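Local coordinates for protein glucose-6-phosphate isomerase (Chlamydia trachomatis D/UW-3/CX, PDB 6OTU) that catalyses the reversible isomerisation of glucose-6-phosphate to fructose-6-phosphate, at residues Asp32-Gly37 / Lys451-Ser456; Lys132-Arg137 / Val259-Asp264; Phe406-Arg411 / Val460-Ser465. All coordinates share one frame; numbering follows the deposited sequence.

The three contacts lie far apart in the two sugar-isomerase-type sheet domains of this enzyme, and all three lie away from the annotated active-site residues. Interactions 1 and 3 lie at the two ends of strand 456-461, their centres 29 Å apart. Interaction 2 belongs to the five-stranded parallel sheet. Its centre is 50 Å from that of interaction 1 and 31 Å from that of interaction 3. In interaction 2 the side chain of Trp263 lies about 12 Å from a bound glucose-6-phosphate, and Asp264 O accepts from Lys211 of the sugar-phosphate pocket. Interaction 3 packs on the second subunit, interaction 1 meets it by a weak bond, and interaction 2 lies within one chain.

Interaction 1: Asp32-Gly37 / Lys451-Ser456; sequences DLTASG and KGNSPS
The side-chain amide of Asn453 bonds to both Asp32 and Leu33. Its OD1 accepts from Leu33 N at 2.7 Å, in the carbonyl plane and on a lone pair. Its ND2 donates to Asp32 OD1 at 2.9 Å, from above the carboxylate plane. Both bonds are bent, with N-H...acceptor angles of 139° and 137°. Together they fix the rotation of the amide.

Asp32 OD1 is the hub of the tight part. With CG anti to the backbone N (chi1 176°), the carboxylate lies near Thr34 and accepts from it twice. Thr34 N supplies one bond and completes an Asx turn. Thr34 OG1 supplies the other at 2.6 Å, on the syn side. The same residues form a type I beta turn from Asp32 to Ala35. The Leu33 side chain lies beside the amide, with CB 3.4 Å from Asn453 OD1. Thr34 CG2 adds van der Waals contact with the backbone, 3.3 Å from Lys451 O and 4.0 Å from Gly452 CA.

The loose, solvent side is at Lys451. Its exposed side chain leads away from the contact, and NZ makes a weak hydrogen bond to Ser360 OG of the second subunit.

Leu33 also packs on Ala438 of helix 422-439, and both Leu33 and Asn453 touch Arg62. The contact thus ties the loop between helices 18-26 and 41-46 to the connection from helix 422-439 into strand 456-461.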
ATOM      1  N   ASP A  32      27.477   4.598 -13.653  1.00 35.02           N
ATOM      2  CA  ASP A  32      26.444   5.254 -14.453  1.00 35.78           C
ATOM      3  C   ASP A  32      25.758   4.198 -15.316  1.00 44.05           C
ATOM      4  O   ASP A  32      26.286   3.781 -16.355  1.00 37.39           O
ATOM      5  CB  ASP A  32      27.056   6.371 -15.292  1.00 36.90           C
ATOM      6  CG  ASP A  32      26.049   7.036 -16.238  1.00 45.97           C
ATOM      7  OD1 ASP A  32      24.820   6.868 -16.069  1.00 46.04           O
ATOM      8  OD2 ASP A  32      26.499   7.742 -17.165  1.00 50.90           O
ATOM      9  N   LEU A  33      24.570   3.760 -14.886  1.00 35.88           N
ATOM     10  CA  LEU A  33      23.860   2.742 -15.653  1.00 38.49           C
ATOM     11  C   LEU A  33      23.346   3.263 -16.989  1.00 38.11           C
ATOM     12  O   LEU A  33      22.900   2.455 -17.804  1.00 39.52           O
ATOM     13  CB  LEU A  33      22.702   2.162 -14.830  1.00 35.73           C
ATOM     14  CG  LEU A  33      23.112   1.517 -13.505  1.00 34.32           C
ATOM     15  CD1 LEU A  33      21.912   1.256 -12.567  1.00 33.53           C
ATOM     16  CD2 LEU A  33      23.930   0.236 -13.734  1.00 34.42           C
ATOM     17  N   THR A  34      23.380   4.581 -17.234  1.00 38.62           N
ATOM     18  CA  THR A  34      22.935   5.111 -18.517  1.00 40.31           C
ATOM     19  C   THR A  34      24.050   5.201 -19.554  1.00 52.08           C
ATOM     20  O   THR A  34      23.760   5.502 -20.716  1.00 57.03           O
ATOM     21  CB  THR A  34      22.332   6.510 -18.376  1.00 45.49           C
ATOM     22  OG1 THR A  34      23.386   7.452 -18.141  1.00 40.98           O
ATOM     23  CG2 THR A  34      21.278   6.595 -17.264  1.00 39.57           C
ATOM     24  N   ALA A  35      25.310   4.984 -19.171  1.00 49.65           N
ATOM     25  CA  ALA A  35      26.403   5.019 -20.141  1.00 47.51           C
ATOM     26  C   ALA A  35      26.247   3.897 -21.153  1.00 43.04           C
ATOM     27  O   ALA A  35      25.975   2.752 -20.783  1.00 48.44           O
ATOM     28  CB  ALA A  35      27.752   4.899 -19.435  1.00 41.09           C
ATOM     29  N   SER A  36      26.443   4.225 -22.431  1.00 48.65           N
ATOM     30  CA  SER A  36      26.217   3.259 -23.500  1.00 48.90           C
ATOM     31  C   SER A  36      27.072   2.016 -23.290  1.00 51.03           C
ATOM     32  O   SER A  36      28.244   2.106 -22.913  1.00 54.02           O
ATOM     33  CB  SER A  36      26.512   3.891 -24.858  1.00 55.12           C
ATOM     34  OG  SER A  36      27.798   3.524 -25.312  1.00 63.91           O
ATOM     35  N   GLY A  37      26.457   0.848 -23.477  1.00 51.94           N
ATOM     36  CA  GLY A  37      27.131  -0.422 -23.281  1.00 52.50           C
ATOM     37  C   GLY A  37      27.400  -0.848 -21.850  1.00 61.38           C
ATOM     38  O   GLY A  37      28.119  -1.832 -21.648  1.00 65.01           O
ATOM     39  N   LYS A 451      15.798  10.234 -17.202  1.00 42.25           N
ATOM     40  CA  LYS A 451      17.190  10.392 -16.797  1.00 34.99           C
ATOM     41  C   LYS A 451      17.822   9.059 -16.444  1.00 35.96           C
ATOM     42  O   LYS A 451      19.045   8.911 -16.551  1.00 39.48           O
ATOM     43  CB  LYS A 451      17.288  11.360 -15.610  1.00 37.02           C
ATOM     44  CG  LYS A 451      16.522  12.694 -15.819  1.00 51.10           C
ATOM     45  CD  LYS A 451      16.717  13.697 -14.648  1.00 57.95           C
ATOM     46  CE  LYS A 451      15.420  14.452 -14.273  1.00 60.41           C
ATOM     47  NZ  LYS A 451      14.608  13.781 -13.185  1.00 57.33           N
ATOM     48  N   GLY A 452      17.016   8.084 -16.019  1.00 35.15           N
ATOM     49  CA  GLY A 452      17.549   6.767 -15.742  1.00 33.69           C
ATOM     50  C   GLY A 452      18.328   6.768 -14.436  1.00 36.26           C
ATOM     51  O   GLY A 452      18.151   7.629 -13.571  1.00 31.44           O
ATOM     52  N   ASN A 453      19.219   5.780 -14.315  1.00 31.08           N
ATOM     53  CA  ASN A 453      20.020   5.568 -13.106  1.00 30.90           C
ATOM     54  C   ASN A 453      19.156   5.336 -11.875  1.00 40.60           C
ATOM     55  O   ASN A 453      19.581   5.596 -10.751  1.00 40.46           O
ATOM     56  CB  ASN A 453      20.994   6.725 -12.854  1.00 31.06           C
ATOM     57  CG  ASN A 453      22.376   6.441 -13.411  1.00 40.48           C
ATOM     58  OD1 ASN A 453      22.784   5.279 -13.509  1.00 34.61           O
ATOM     59  ND2 ASN A 453      23.095   7.486 -13.795  1.00 31.90           N
ATOM     60  N   SER A 454      17.945   4.823 -12.069  1.00 40.65           N
ATOM     61  CA  SER A 454      17.088   4.468 -10.952  1.00 29.74           C
ATOM     62  C   SER A 454      17.243   2.969 -10.726  1.00 33.32           C
ATOM     63  O   SER A 454      16.909   2.175 -11.626  1.00 36.31           O
ATOM     64  CB  SER A 454      15.632   4.845 -11.243  1.00 29.58           C
ATOM     65  OG  SER A 454      14.709   4.149 -10.439  1.00 43.83           O
ATOM     66  N   PRO A 455      17.780   2.534  -9.585  1.00 33.73           N
ATOM     67  CA  PRO A 455      18.235   1.145  -9.457  1.00 31.79           C
ATOM     68  C   PRO A 455      17.109   0.164  -9.155  1.00 40.14           C
ATOM     69  O   PRO A 455      16.069   0.506  -8.591  1.00 29.12           O
ATOM     70  CB  PRO A 455      19.223   1.211  -8.283  1.00 33.15           C
ATOM     71  CG  PRO A 455      18.745   2.358  -7.469  1.00 32.11           C
ATOM     72  CD  PRO A 455      18.173   3.362  -8.425  1.00 29.39           C
ATOM     73  N   SER A 456      17.354  -1.096  -9.520  1.00 29.64           N
ATOM     74  CA  SER A 456      16.391  -2.142  -9.219  1.00 29.48           C
ATOM     75  C   SER A 456      17.078  -3.499  -9.238  1.00 33.19           C
ATOM     76  O   SER A 456      18.174  -3.657  -9.791  1.00 32.01           O
ATOM     77  CB  SER A 456      15.205  -2.127 -10.199  1.00 34.11           C
ATOM     78  OG  SER A 456      15.626  -2.250 -11.546  1.00 35.33           O
TER

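Interaction 2: Lys132-Arg137 / Val259-Asp264; sequences KEEALR and VFHLWD
Glu134 and Arg137, one helical turn apart, reach from the helix to the strand backbone. Glu134 OE1 accepts from His261 N at 3.2 Å. The donor stands well above the carboxylate plane, yet the bond is fairly straight at 158°. Arg137 NH1 donates to Val259 O at 3.0 Å. That oxygen lies at the guanidinium edge, in its plane, and the N-H...acceptor angle is 168°.

A salt bridge of 2.8 Å joins Arg137 NH2 to Glu134 OE1. The carboxylate oxygen is therefore held by a charge and a backbone N-H together. NH2 faces Glu134, while NH1 serves Val259 O and, further out, Glu258. The Glu134 chain is bent at chi2 (-58°), which folds its carboxylate back toward Arg137. Its CG meets the indole at Trp263 CH2, 3.8 Å away. The Phe260 ring presents its edge to Glu134 OE1, with CD1 at 3.7 Å, and slides past Arg137.

Helix 122-148 packs here against strand 258-262, an outermost strand of the five-stranded parallel sheet. This is consistent with the alpha/beta sandwich of a sugar isomerase (SIS) domain. Segments 132-137 and 259-262 run nearly antiparallel, and their axes approach to 9.0 Å.

Further out, Arg137 makes a second salt bridge, through NH1, with Glu258, just before the strand segment. This second carboxylate helps fix the position of the guanidinium. Asp251 takes a hydrogen bond with His261 NE2, and Gln246 OE1 binds Trp263 NE1. These bonds help fix the rotation of both rings. Met275 of helix 275-285 touches Glu134 and Phe260, while Phe141 meets the Phe260 ring edge-to-face.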
ATOM      1  N   LYS A 132       6.898 -29.203  16.170  1.00 35.31           N
ATOM      2  CA  LYS A 132       6.533 -30.492  15.592  1.00 36.79           C
ATOM      3  C   LYS A 132       5.331 -31.092  16.309  1.00 37.98           C
ATOM      4  O   LYS A 132       4.410 -31.615  15.668  1.00 40.77           O
ATOM      5  CB  LYS A 132       7.724 -31.445  15.630  1.00 39.12           C
ATOM      6  CG  LYS A 132       7.411 -32.777  15.003  1.00 45.57           C
ATOM      7  CD  LYS A 132       8.654 -33.600  14.741  1.00 53.61           C
ATOM      8  CE  LYS A 132       8.324 -34.782  13.834  1.00 60.55           C
ATOM      9  NZ  LYS A 132       9.476 -35.727  13.619  1.00 61.36           N
ATOM     10  N   GLU A 133       5.307 -31.005  17.640  1.00 40.35           N
ATOM     11  CA  GLU A 133       4.149 -31.482  18.384  1.00 44.23           C
ATOM     12  C   GLU A 133       2.890 -30.699  18.027  1.00 43.58           C
ATOM     13  O   GLU A 133       1.797 -31.275  17.975  1.00 47.16           O
ATOM     14  CB  GLU A 133       4.410 -31.409  19.885  1.00 48.16           C
ATOM     15  CG  GLU A 133       5.559 -32.266  20.370  1.00 60.64           C
ATOM     16  CD  GLU A 133       5.964 -31.925  21.792  1.00 71.77           C
ATOM     17  OE1 GLU A 133       7.099 -32.265  22.189  1.00 77.25           O
ATOM     18  OE2 GLU A 133       5.144 -31.315  22.511  1.00 75.29           O
ATOM     19  N   GLU A 134       3.015 -29.384  17.802  1.00 36.42           N
ATOM     20  CA  GLU A 134       1.849 -28.587  17.412  1.00 38.33           C
ATOM     21  C   GLU A 134       1.339 -28.992  16.036  1.00 43.21           C
ATOM     22  O   GLU A 134       0.128 -29.130  15.832  1.00 43.14           O
ATOM     23  CB  GLU A 134       2.186 -27.091  17.423  1.00 33.28           C
ATOM     24  CG  GLU A 134       2.368 -26.500  18.820  1.00 43.99           C
ATOM     25  CD  GLU A 134       1.139 -26.676  19.710  1.00 50.30           C
ATOM     26  OE1 GLU A 134       0.044 -26.231  19.314  1.00 52.58           O
ATOM     27  OE2 GLU A 134       1.271 -27.257  20.813  1.00 62.32           O
ATOM     28  N   ALA A 135       2.258 -29.174  15.080  1.00 40.73           N
ATOM     29  CA  ALA A 135       1.881 -29.522  13.712  1.00 37.53           C
ATOM     30  C   ALA A 135       1.152 -30.865  13.648  1.00 40.05           C
ATOM     31  O   ALA A 135       0.172 -31.009  12.910  1.00 37.64           O
ATOM     32  CB  ALA A 135       3.124 -29.546  12.830  1.00 35.90           C
ATOM     33  N   LEU A 136       1.603 -31.863  14.410  1.00 37.06           N
ATOM     34  CA  LEU A 136       0.869 -33.120  14.384  1.00 47.93           C
ATOM     35  C   LEU A 136      -0.487 -32.970  15.057  1.00 47.05           C
ATOM     36  O   LEU A 136      -1.458 -33.624  14.652  1.00 44.57           O
ATOM     37  CB  LEU A 136       1.687 -34.245  15.023  1.00 56.01           C
ATOM     38  CG  LEU A 136       3.114 -34.362  14.469  1.00 64.88           C
ATOM     39  CD1 LEU A 136       4.072 -34.891  15.532  1.00 65.54           C
ATOM     40  CD2 LEU A 136       3.183 -35.193  13.176  1.00 67.91           C
ATOM     41  N   ARG A 137      -0.588 -32.095  16.056  1.00 40.27           N
ATOM     42  CA  ARG A 137      -1.905 -31.789  16.587  1.00 39.76           C
ATOM     43  C   ARG A 137      -2.751 -31.076  15.545  1.00 42.18           C
ATOM     44  O   ARG A 137      -3.964 -31.280  15.498  1.00 44.25           O
ATOM     45  CB  ARG A 137      -1.779 -30.958  17.862  1.00 42.61           C
ATOM     46  CG  ARG A 137      -1.198 -31.750  19.025  1.00 53.10           C
ATOM     47  CD  ARG A 137      -1.090 -30.913  20.277  1.00 55.15           C
ATOM     48  NE  ARG A 137      -2.383 -30.342  20.615  1.00 58.13           N
ATOM     49  CZ  ARG A 137      -2.636 -29.039  20.647  1.00 56.90           C
ATOM     50  NH1 ARG A 137      -3.852 -28.619  20.963  1.00 66.04           N
ATOM     51  NH2 ARG A 137      -1.681 -28.163  20.375  1.00 43.08           N
ATOM     52  N   VAL A 259      -6.935 -25.251  21.230  1.00 42.01           N
ATOM     53  CA  VAL A 259      -5.989 -24.181  21.516  1.00 45.21           C
ATOM     54  C   VAL A 259      -4.633 -24.599  20.965  1.00 46.26           C
ATOM     55  O   VAL A 259      -4.122 -25.667  21.322  1.00 42.50           O
ATOM     56  CB  VAL A 259      -5.883 -23.880  23.023  1.00 46.92           C
ATOM     57  CG1 VAL A 259      -4.730 -22.898  23.289  1.00 35.39           C
ATOM     58  CG2 VAL A 259      -7.228 -23.360  23.578  1.00 36.32           C
ATOM     59  N   PHE A 260      -4.052 -23.765  20.099  1.00 44.50           N
ATOM     60  CA  PHE A 260      -2.707 -23.971  19.569  1.00 40.82           C
ATOM     61  C   PHE A 260      -1.768 -22.912  20.140  1.00 36.91           C
ATOM     62  O   PHE A 260      -2.192 -21.833  20.553  1.00 39.74           O
ATOM     63  CB  PHE A 260      -2.700 -23.937  18.026  1.00 35.64           C
ATOM     64  CG  PHE A 260      -3.512 -25.039  17.388  1.00 39.60           C
ATOM     65  CD1 PHE A 260      -2.941 -26.278  17.121  1.00 37.37           C
ATOM     66  CD2 PHE A 260      -4.862 -24.841  17.072  1.00 37.94           C
ATOM     67  CE1 PHE A 260      -3.696 -27.302  16.530  1.00 37.91           C
ATOM     68  CE2 PHE A 260      -5.627 -25.850  16.492  1.00 34.58           C
ATOM     69  CZ  PHE A 260      -5.044 -27.090  16.223  1.00 39.65           C
ATOM     70  N   HIS A 261      -0.480 -23.226  20.161  1.00 33.75           N
ATOM     71  CA  HIS A 261       0.506 -22.392  20.831  1.00 35.25           C
ATOM     72  C   HIS A 261       1.593 -21.917  19.877  1.00 35.35           C
ATOM     73  O   HIS A 261       2.026 -22.654  18.983  1.00 33.09           O
ATOM     74  CB  HIS A 261       1.183 -23.147  21.984  1.00 37.66           C
ATOM     75  CG  HIS A 261       0.231 -23.721  22.978  1.00 43.55           C
ATOM     76  ND1 HIS A 261       0.246 -25.051  23.334  1.00 51.19           N
ATOM     77  CD2 HIS A 261      -0.761 -23.148  23.698  1.00 48.75           C
ATOM     78  CE1 HIS A 261      -0.697 -25.275  24.231  1.00 50.19           C
ATOM     79  NE2 HIS A 261      -1.325 -24.137  24.467  1.00 48.57           N
ATOM     80  N   LEU A 262       2.025 -20.683  20.090  1.00 33.51           N
ATOM     81  CA  LEU A 262       3.367 -20.215  19.789  1.00 36.59           C
ATOM     82  C   LEU A 262       4.036 -19.924  21.136  1.00 32.83           C
ATOM     83  O   LEU A 262       3.530 -20.314  22.186  1.00 39.16           O
ATOM     84  CB  LEU A 262       3.322 -19.008  18.846  1.00 31.98           C
ATOM     85  CG  LEU A 262       2.700 -17.699  19.347  1.00 39.40           C
ATOM     86  CD1 LEU A 262       3.301 -16.525  18.573  1.00 34.50           C
ATOM     87  CD2 LEU A 262       1.159 -17.694  19.230  1.00 31.81           C
ATOM     88  N   TRP A 263       5.180 -19.246  21.117  1.00 39.83           N
ATOM     89  CA  TRP A 263       5.940 -18.986  22.340  1.00 42.78           C
ATOM     90  C   TRP A 263       6.492 -17.565  22.300  1.00 32.72           C
ATOM     91  O   TRP A 263       6.380 -16.861  21.291  1.00 33.56           O
ATOM     92  CB  TRP A 263       7.044 -20.049  22.525  1.00 40.36           C
ATOM     93  CG  TRP A 263       6.418 -21.413  22.526  1.00 39.79           C
ATOM     94  CD1 TRP A 263       5.947 -22.097  23.611  1.00 37.36           C
ATOM     95  CD2 TRP A 263       6.095 -22.210  21.380  1.00 33.68           C
ATOM     96  NE1 TRP A 263       5.376 -23.280  23.210  1.00 34.58           N
ATOM     97  CE2 TRP A 263       5.456 -23.373  21.847  1.00 34.18           C
ATOM     98  CE3 TRP A 263       6.288 -22.054  20.004  1.00 33.27           C
ATOM     99  CZ2 TRP A 263       5.018 -24.376  20.988  1.00 35.08           C
ATOM    100  CZ3 TRP A 263       5.845 -23.051  19.152  1.00 35.45           C
ATOM    101  CH2 TRP A 263       5.221 -24.195  19.646  1.00 36.27           C
ATOM    102  N   ASP A 264       7.097 -17.145  23.417  1.00 33.04           N
ATOM    103  CA  ASP A 264       7.503 -15.748  23.587  1.00 38.95           C
ATOM    104  C   ASP A 264       8.605 -15.331  22.618  1.00 39.75           C
ATOM    105  O   ASP A 264       8.658 -14.164  22.210  1.00 38.77           O
ATOM    106  CB  ASP A 264       7.954 -15.502  25.024  1.00 41.97           C
ATOM    107  CG  ASP A 264       6.797 -15.127  25.924  1.00 52.36           C
ATOM    108  OD1 ASP A 264       5.670 -15.009  25.396  1.00 55.17           O
ATOM    109  OD2 ASP A 264       6.999 -14.965  27.145  1.00 57.67           O
TER

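Interaction 3: Phe406-Arg411 / Val460-Ser465; sequences FLHNQR and VAQQLS
Gln463 NE2 donates to Asn409 O at 3.0 Å, the shortest direct hydrogen bond between the two segments. The bond is nearly straight at 167°, and the acceptor lies close to the amide plane. The Gln463 chain runs almost fully extended (chi1 -178°) and carries the amide across to the neighbouring segment. A water bridges the same two segments, donating to His408 O at 2.7 Å and accepting from Leu464 N at 2.8 Å.

Parallel strands 401-406 and 456-461 are neighbours in the mixed six-stranded sheet, and here both leave it. Phe406 pairs with Ala461, and Leu407 N bonds to Ala461 O at 3.2 Å. Both chains then turn a corner, at Leu407 and Gln462.

Leu464 CB sits over one face of the Phe406 ring in a CH-pi contact, 4.0 Å from the centroid. Past the corner, the Gln462 and His408 side chains lie side by side, with Gln462 OE1 at the ring edge, 3.3 Å from His408 CD2. Gln410 NE2 lies 3.4 Å from Leu464 CG and makes a weak hydrogen bond to Leu464 O; its stronger partners are Ala170 O and Ser174 OG.

Ile468 and Leu472 of helix 466-487 also pack on Phe406. Asp190 of the second subunit accepts from the backbone nitrogens of Gln410 and Arg411.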
ATOM      1  N   PHE A 406       7.504 -14.193 -11.893  1.00 36.63           N
ATOM      2  CA  PHE A 406       7.463 -15.628 -12.131  1.00 37.33           C
ATOM      3  C   PHE A 406       7.365 -15.891 -13.624  1.00 41.59           C
ATOM      4  O   PHE A 406       6.851 -15.064 -14.394  1.00 35.44           O
ATOM      5  CB  PHE A 406       6.298 -16.285 -11.374  1.00 33.83           C
ATOM      6  CG  PHE A 406       6.295 -15.950  -9.917  1.00 31.99           C
ATOM      7  CD1 PHE A 406       7.043 -16.700  -9.026  1.00 35.15           C
ATOM      8  CD2 PHE A 406       5.611 -14.836  -9.446  1.00 33.22           C
ATOM      9  CE1 PHE A 406       7.084 -16.377  -7.670  1.00 30.42           C
ATOM     10  CE2 PHE A 406       5.638 -14.508  -8.092  1.00 36.99           C
ATOM     11  CZ  PHE A 406       6.385 -15.285  -7.203  1.00 35.40           C
ATOM     12  N   LEU A 407       7.902 -17.047 -14.028  1.00 38.53           N
ATOM     13  CA  LEU A 407       7.826 -17.467 -15.422  1.00 39.68           C
ATOM     14  C   LEU A 407       6.457 -18.030 -15.800  1.00 44.49           C
ATOM     15  O   LEU A 407       6.135 -18.077 -16.994  1.00 39.18           O
ATOM     16  CB  LEU A 407       8.902 -18.519 -15.715  1.00 35.19           C
ATOM     17  CG  LEU A 407      10.334 -18.050 -15.436  1.00 41.73           C
ATOM     18  CD1 LEU A 407      11.332 -19.137 -15.798  1.00 33.96           C
ATOM     19  CD2 LEU A 407      10.670 -16.760 -16.180  1.00 40.61           C
ATOM     20  N   HIS A 408       5.648 -18.461 -14.826  1.00 43.78           N
ATOM     21  CA  HIS A 408       4.413 -19.170 -15.123  1.00 42.13           C
ATOM     22  C   HIS A 408       3.326 -18.769 -14.151  1.00 41.06           C
ATOM     23  O   HIS A 408       3.596 -18.448 -12.992  1.00 39.10           O
ATOM     24  CB  HIS A 408       4.592 -20.687 -15.052  1.00 42.45           C
ATOM     25  CG  HIS A 408       5.500 -21.220 -16.100  1.00 38.78           C
ATOM     26  ND1 HIS A 408       5.110 -21.357 -17.415  1.00 42.88           N
ATOM     27  CD2 HIS A 408       6.789 -21.623 -16.041  1.00 39.96           C
ATOM     28  CE1 HIS A 408       6.123 -21.822 -18.120  1.00 41.75           C
ATOM     29  NE2 HIS A 408       7.150 -22.002 -17.309  1.00 42.70           N
ATOM     30  N   ASN A 409       2.089 -18.807 -14.633  1.00 43.10           N
ATOM     31  CA  ASN A 409       0.979 -18.457 -13.766  1.00 36.85           C
ATOM     32  C   ASN A 409       0.618 -19.633 -12.851  1.00 38.23           C
ATOM     33  O   ASN A 409       1.065 -20.780 -13.035  1.00 34.11           O
ATOM     34  CB  ASN A 409      -0.224 -17.993 -14.592  1.00 38.67           C
ATOM     35  CG  ASN A 409      -0.755 -19.062 -15.530  1.00 39.05           C
ATOM     36  OD1 ASN A 409      -1.228 -20.115 -15.092  1.00 44.51           O
ATOM     37  ND2 ASN A 409      -0.716 -18.777 -16.836  1.00 37.11           N
ATOM     38  N   GLN A 410      -0.190 -19.332 -11.834  1.00 32.72           N
ATOM     39  CA  GLN A 410      -0.595 -20.355 -10.879  1.00 34.43           C
ATOM     40  C   GLN A 410      -1.803 -21.149 -11.358  1.00 37.22           C
ATOM     41  O   GLN A 410      -1.883 -22.358 -11.122  1.00 39.17           O
ATOM     42  CB  GLN A 410      -0.918 -19.724  -9.523  1.00 32.21           C
ATOM     43  CG  GLN A 410       0.273 -19.206  -8.757  1.00 42.10           C
ATOM     44  CD  GLN A 410      -0.147 -18.600  -7.426  1.00 46.40           C
ATOM     45  OE1 GLN A 410      -0.780 -17.542  -7.385  1.00 43.29           O
ATOM     46  NE2 GLN A 410       0.171 -19.290  -6.332  1.00 41.55           N
ATOM     47  N   ARG A 411      -2.746 -20.504 -12.037  1.00 34.89           N
ATOM     48  CA  ARG A 411      -4.065 -21.094 -12.183  1.00 33.96           C
ATOM     49  C   ARG A 411      -4.286 -21.797 -13.511  1.00 40.55           C
ATOM     50  O   ARG A 411      -5.354 -22.384 -13.698  1.00 40.05           O
ATOM     51  CB  ARG A 411      -5.128 -20.023 -11.985  1.00 33.84           C
ATOM     52  CG  ARG A 411      -5.154 -19.518 -10.558  1.00 38.90           C
ATOM     53  CD  ARG A 411      -6.185 -18.458 -10.407  1.00 33.21           C
ATOM     54  NE  ARG A 411      -6.027 -17.743  -9.155  1.00 33.64           N
ATOM     55  CZ  ARG A 411      -6.807 -17.926  -8.096  1.00 36.72           C
ATOM     56  NH1 ARG A 411      -7.794 -18.813  -8.144  1.00 35.38           N
ATOM     57  NH2 ARG A 411      -6.604 -17.218  -6.990  1.00 36.21           N
ATOM     58  N   VAL A 460      13.186 -13.977  -9.438  1.00 31.44           N
ATOM     59  CA  VAL A 460      12.235 -14.778 -10.212  1.00 34.13           C
ATOM     60  C   VAL A 460      12.308 -16.239  -9.792  1.00 32.05           C
ATOM     61  O   VAL A 460      13.399 -16.785  -9.597  1.00 36.42           O
ATOM     62  CB  VAL A 460      12.482 -14.674 -11.739  1.00 42.41           C
ATOM     63  CG1 VAL A 460      11.253 -15.166 -12.523  1.00 40.58           C
ATOM     64  CG2 VAL A 460      12.833 -13.275 -12.138  1.00 48.99           C
ATOM     65  N   ALA A 461      11.143 -16.881  -9.699  1.00 31.29           N
ATOM     66  CA  ALA A 461      11.027 -18.330  -9.589  1.00 33.76           C
ATOM     67  C   ALA A 461      10.189 -18.838 -10.756  1.00 38.06           C
ATOM     68  O   ALA A 461       9.533 -18.057 -11.453  1.00 31.96           O
ATOM     69  CB  ALA A 461      10.402 -18.747  -8.248  1.00 31.33           C
ATOM     70  N   GLN A 462      10.226 -20.160 -10.979  1.00 37.87           N
ATOM     71  CA  GLN A 462       9.422 -20.756 -12.054  1.00 41.22           C
ATOM     72  C   GLN A 462       7.936 -20.461 -11.872  1.00 42.43           C
ATOM     73  O   GLN A 462       7.227 -20.123 -12.829  1.00 37.19           O
ATOM     74  CB  GLN A 462       9.624 -22.269 -12.106  1.00 33.40           C
ATOM     75  CG  GLN A 462      10.861 -22.709 -12.807  1.00 47.67           C
ATOM     76  CD  GLN A 462      10.912 -22.242 -14.237  1.00 53.77           C
ATOM     77  OE1 GLN A 462       9.885 -22.079 -14.903  1.00 54.36           O
ATOM     78  NE2 GLN A 462      12.120 -22.022 -14.725  1.00 63.66           N
ATOM     79  N   GLN A 463       7.437 -20.633 -10.653  1.00 39.45           N
ATOM     80  CA  GLN A 463       6.009 -20.538 -10.417  1.00 37.29           C
ATOM     81  C   GLN A 463       5.814 -20.343  -8.926  1.00 31.73           C
ATOM     82  O   GLN A 463       6.552 -20.913  -8.121  1.00 34.43           O
ATOM     83  CB  GLN A 463       5.287 -21.796 -10.930  1.00 32.73           C
ATOM     84  CG  GLN A 463       3.779 -21.826 -10.796  1.00 35.87           C
ATOM     85  CD  GLN A 463       3.192 -23.215 -11.041  1.00 37.92           C
ATOM     86  OE1 GLN A 463       3.605 -24.190 -10.415  1.00 47.46           O
ATOM     87  NE2 GLN A 463       2.233 -23.309 -11.956  1.00 33.65           N
ATOM     88  N   LEU A 464       4.866 -19.486  -8.575  1.00 32.81           N
ATOM     89  CA  LEU A 464       4.493 -19.313  -7.185  1.00 31.04           C
ATOM     90  C   LEU A 464       3.816 -20.587  -6.695  1.00 39.64           C
ATOM     91  O   LEU A 464       2.950 -21.146  -7.372  1.00 38.39           O
ATOM     92  CB  LEU A 464       3.570 -18.096  -7.032  1.00 33.75           C
ATOM     93  CG  LEU A 464       3.110 -17.677  -5.626  1.00 33.73           C
ATOM     94  CD1 LEU A 464       4.288 -17.511  -4.668  1.00 30.10           C
ATOM     95  CD2 LEU A 464       2.278 -16.404  -5.676  1.00 35.29           C
ATOM     96  N   SER A 465       4.226 -21.053  -5.527  1.00 43.21           N
ATOM     97  CA  SER A 465       3.737 -22.304  -4.965  1.00 40.13           C
ATOM     98  C   SER A 465       3.804 -22.185  -3.450  1.00 38.38           C
ATOM     99  O   SER A 465       4.352 -21.212  -2.921  1.00 35.28           O
ATOM    100  CB  SER A 465       4.579 -23.485  -5.452  1.00 38.05           C
ATOM    101  OG  SER A 465       5.911 -23.349  -4.976  1.00 35.59           O
TER
HETATM  102  O   HOH W   1       3.190 -18.040 -10.335  1.00 33.11           O